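Local atomic coordinates of membrane-associated protein VP24 (Marburg virus - Musoke, Kenya, 1980, PDB entry 4OR8), a protein that may act as a minor matrix protein that takes part in assembling the viral nucleocapsid and in virion budding. Residues Thr205-Gly210 with Phe235-Glu240. Sequence-based numbering, arbitrary orientation.
Sequences TRVNMG and FGLVAE
Leu237, on strand 228-239 of the mixed sheet, lifts its two methyls against the hairpin turn that joins strand 201-206 to its antiparallel neighbour 210-221. With CG anti to the backbone N (chi1 179°), the isobutyl fork spreads against the turn's side chains: CD1 meets Val207 CG2 at 3.9 Å, while CD2 lies 3.8 Å from Met209 CE. The methionine runs nearly at right angles to the leucine, its last torsion (chi3 54°) bringing the terminal methyl back to CD2. A two-branched leucine can thus touch both residues at once; Leu71 of helix 68-73 also packs on it.

The two-residue turn Asn208-Met209 is closed by Val207 N to Gly210 O (2.7 Å) and the longer Gly210 N to Val207 O (3.3 Å). Gly210 forms a non-hydrogen-bonded antiparallel pair with Ala239; its backbone angles disfavour a CB, which would also strike Val238 O and the Ala239-Glu240 backbone.

Beyond Gly210 the contact turns polar. Arg206 NH1 donates to Leu181 O, and NE to water 1, in the guanidinium plane. NH2 lies 3.1 Å from Glu240 OE2, planes 83° apart, a salt bridge read cautiously because OE2 is less surely placed. Waters 1 and 2 link Glu240 OE1 to Val207 O and Asn208 O. Arg244 of both subunits would favour an ionised Glu240, the second subunit's Glu240 would oppose it, so its charge stays open.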
loop_
_atom_site.group_PDB
_atom_site.type_symbol
_atom_site.label_atom_id
_atom_site.label_comp_id
_atom_site.label_asym_id
_atom_site.label_seq_id
_atom_site.Cartn_x
_atom_site.Cartn_y
_atom_site.Cartn_z
ATOM N N THR B 205 -8.582 10.507 0.045
ATOM C CA THR B 205 -7.234 11.051 0.149
ATOM C C THR B 205 -6.184 9.941 0.166
ATOM O O THR B 205 -6.331 8.943 0.877
ATOM C CB THR B 205 -7.085 11.899 1.422
ATOM O OG1 THR B 205 -8.068 12.941 1.418
ATOM C CG2 THR B 205 -5.701 12.514 1.503
ATOM N N ARG B 206 -5.126 10.111 -0.618
ATOM C CA ARG B 206 -4.048 9.132 -0.620
ATOM C C ARG B 206 -3.056 9.382 0.514
ATOM O O ARG B 206 -2.484 10.467 0.630
ATOM C CB ARG B 206 -3.317 9.112 -1.961
ATOM C CG ARG B 206 -2.234 8.056 -2.024
ATOM C CD ARG B 206 -1.613 7.961 -3.404
ATOM N NE ARG B 206 -0.780 6.766 -3.515
ATOM C CZ ARG B 206 -0.237 6.333 -4.647
ATOM N NH1 ARG B 206 -0.432 6.998 -5.779
ATOM N NH2 ARG B 206 0.501 5.233 -4.647
ATOM N N VAL B 207 -2.869 8.369 1.351
ATOM C CA VAL B 207 -1.850 8.401 2.385
ATOM C C VAL B 207 -0.805 7.330 2.079
ATOM O O VAL B 207 -0.915 6.623 1.082
ATOM C CB VAL B 207 -2.456 8.182 3.786
ATOM C CG1 VAL B 207 -3.231 9.406 4.218
ATOM C CG2 VAL B 207 -3.351 6.943 3.802
ATOM N N ASN B 208 0.208 7.214 2.930
ATOM C CA ASN B 208 1.250 6.213 2.730
ATOM C C ASN B 208 0.720 4.783 2.773
ATOM O O ASN B 208 1.251 3.893 2.105
ATOM C CB ASN B 208 2.366 6.382 3.762
ATOM C CG ASN B 208 3.192 7.628 3.528
ATOM O OD1 ASN B 208 3.403 8.040 2.388
ATOM N ND2 ASN B 208 3.665 8.237 4.612
ATOM N N MET B 209 -0.328 4.569 3.561
ATOM C CA MET B 209 -0.865 3.227 3.771
ATOM C C MET B 209 -1.880 2.834 2.708
ATOM O O MET B 209 -2.183 1.655 2.527
ATOM C CB MET B 209 -1.493 3.117 5.161
ATOM C CG MET B 209 -0.489 3.247 6.288
ATOM S SD MET B 209 -1.206 2.905 7.901
ATOM C CE MET B 209 -1.911 1.283 7.622
ATOM N N GLY B 210 -2.400 3.827 2.002
ATOM C CA GLY B 210 -3.401 3.582 0.987
ATOM C C GLY B 210 -4.307 4.780 0.816
ATOM O O GLY B 210 -3.846 5.916 0.787
ATOM N N PHE B 235 -15.323 7.287 8.384
ATOM C CA PHE B 235 -14.135 7.145 7.556
ATOM C C PHE B 235 -13.490 5.779 7.720
ATOM O O PHE B 235 -13.586 5.155 8.777
ATOM C CB PHE B 235 -13.122 8.257 7.846
ATOM C CG PHE B 235 -12.461 8.149 9.190
ATOM C CD1 PHE B 235 -13.088 8.631 10.327
ATOM C CD2 PHE B 235 -11.203 7.581 9.315
ATOM C CE1 PHE B 235 -12.479 8.537 11.563
ATOM C CE2 PHE B 235 -10.587 7.483 10.552
ATOM C CZ PHE B 235 -11.227 7.963 11.676
ATOM N N GLY B 236 -12.836 5.321 6.658
ATOM C CA GLY B 236 -12.128 4.058 6.680
ATOM C C GLY B 236 -10.880 4.146 5.829
ATOM O O GLY B 236 -10.632 5.162 5.185
ATOM N N LEU B 237 -10.093 3.077 5.823
ATOM C CA LEU B 237 -8.844 3.064 5.081
ATOM C C LEU B 237 -8.778 1.865 4.148
ATOM O O LEU B 237 -8.798 0.719 4.596
ATOM C CB LEU B 237 -7.659 3.037 6.049
ATOM C CG LEU B 237 -6.260 3.003 5.437
ATOM C CD1 LEU B 237 -6.014 4.251 4.608
ATOM C CD2 LEU B 237 -5.204 2.863 6.522
ATOM N N VAL B 238 -8.710 2.131 2.847
ATOM C CA VAL B 238 -8.533 1.065 1.872
ATOM C C VAL B 238 -7.058 0.928 1.516
ATOM O O VAL B 238 -6.440 1.869 1.020
ATOM C CB VAL B 238 -9.362 1.297 0.595
ATOM C CG1 VAL B 238 -9.083 0.198 -0.414
ATOM C CG2 VAL B 238 -10.847 1.344 0.923
ATOM N N ALA B 239 -6.500 -0.250 1.783
ATOM C CA ALA B 239 -5.092 -0.517 1.521
ATOM C C ALA B 239 -4.792 -0.447 0.033
ATOM O O ALA B 239 -5.600 -0.858 -0.796
ATOM C CB ALA B 239 -4.699 -1.866 2.076
ATOM N N GLU B 240 -3.615 0.072 -0.288
ATOM C CA GLU B 240 -3.194 0.294 -1.664
ATOM C C GLU B 240 -3.290 -0.958 -2.535
ATOM O O GLU B 240 -3.716 -0.885 -3.688
ATOM C CB GLU B 240 -1.762 0.827 -1.665
ATOM C CG GLU B 240 -1.271 1.346 -2.996
ATOM C CD GLU B 240 0.083 2.019 -2.876
ATOM O OE1 GLU B 240 0.496 2.314 -1.734
ATOM O OE2 GLU B 240 0.735 2.248 -3.916
HETATM O O HOH W 1 -0.595 5.231 -1.197
HETATM O O HOH W 2 0.509 1.619 0.653
#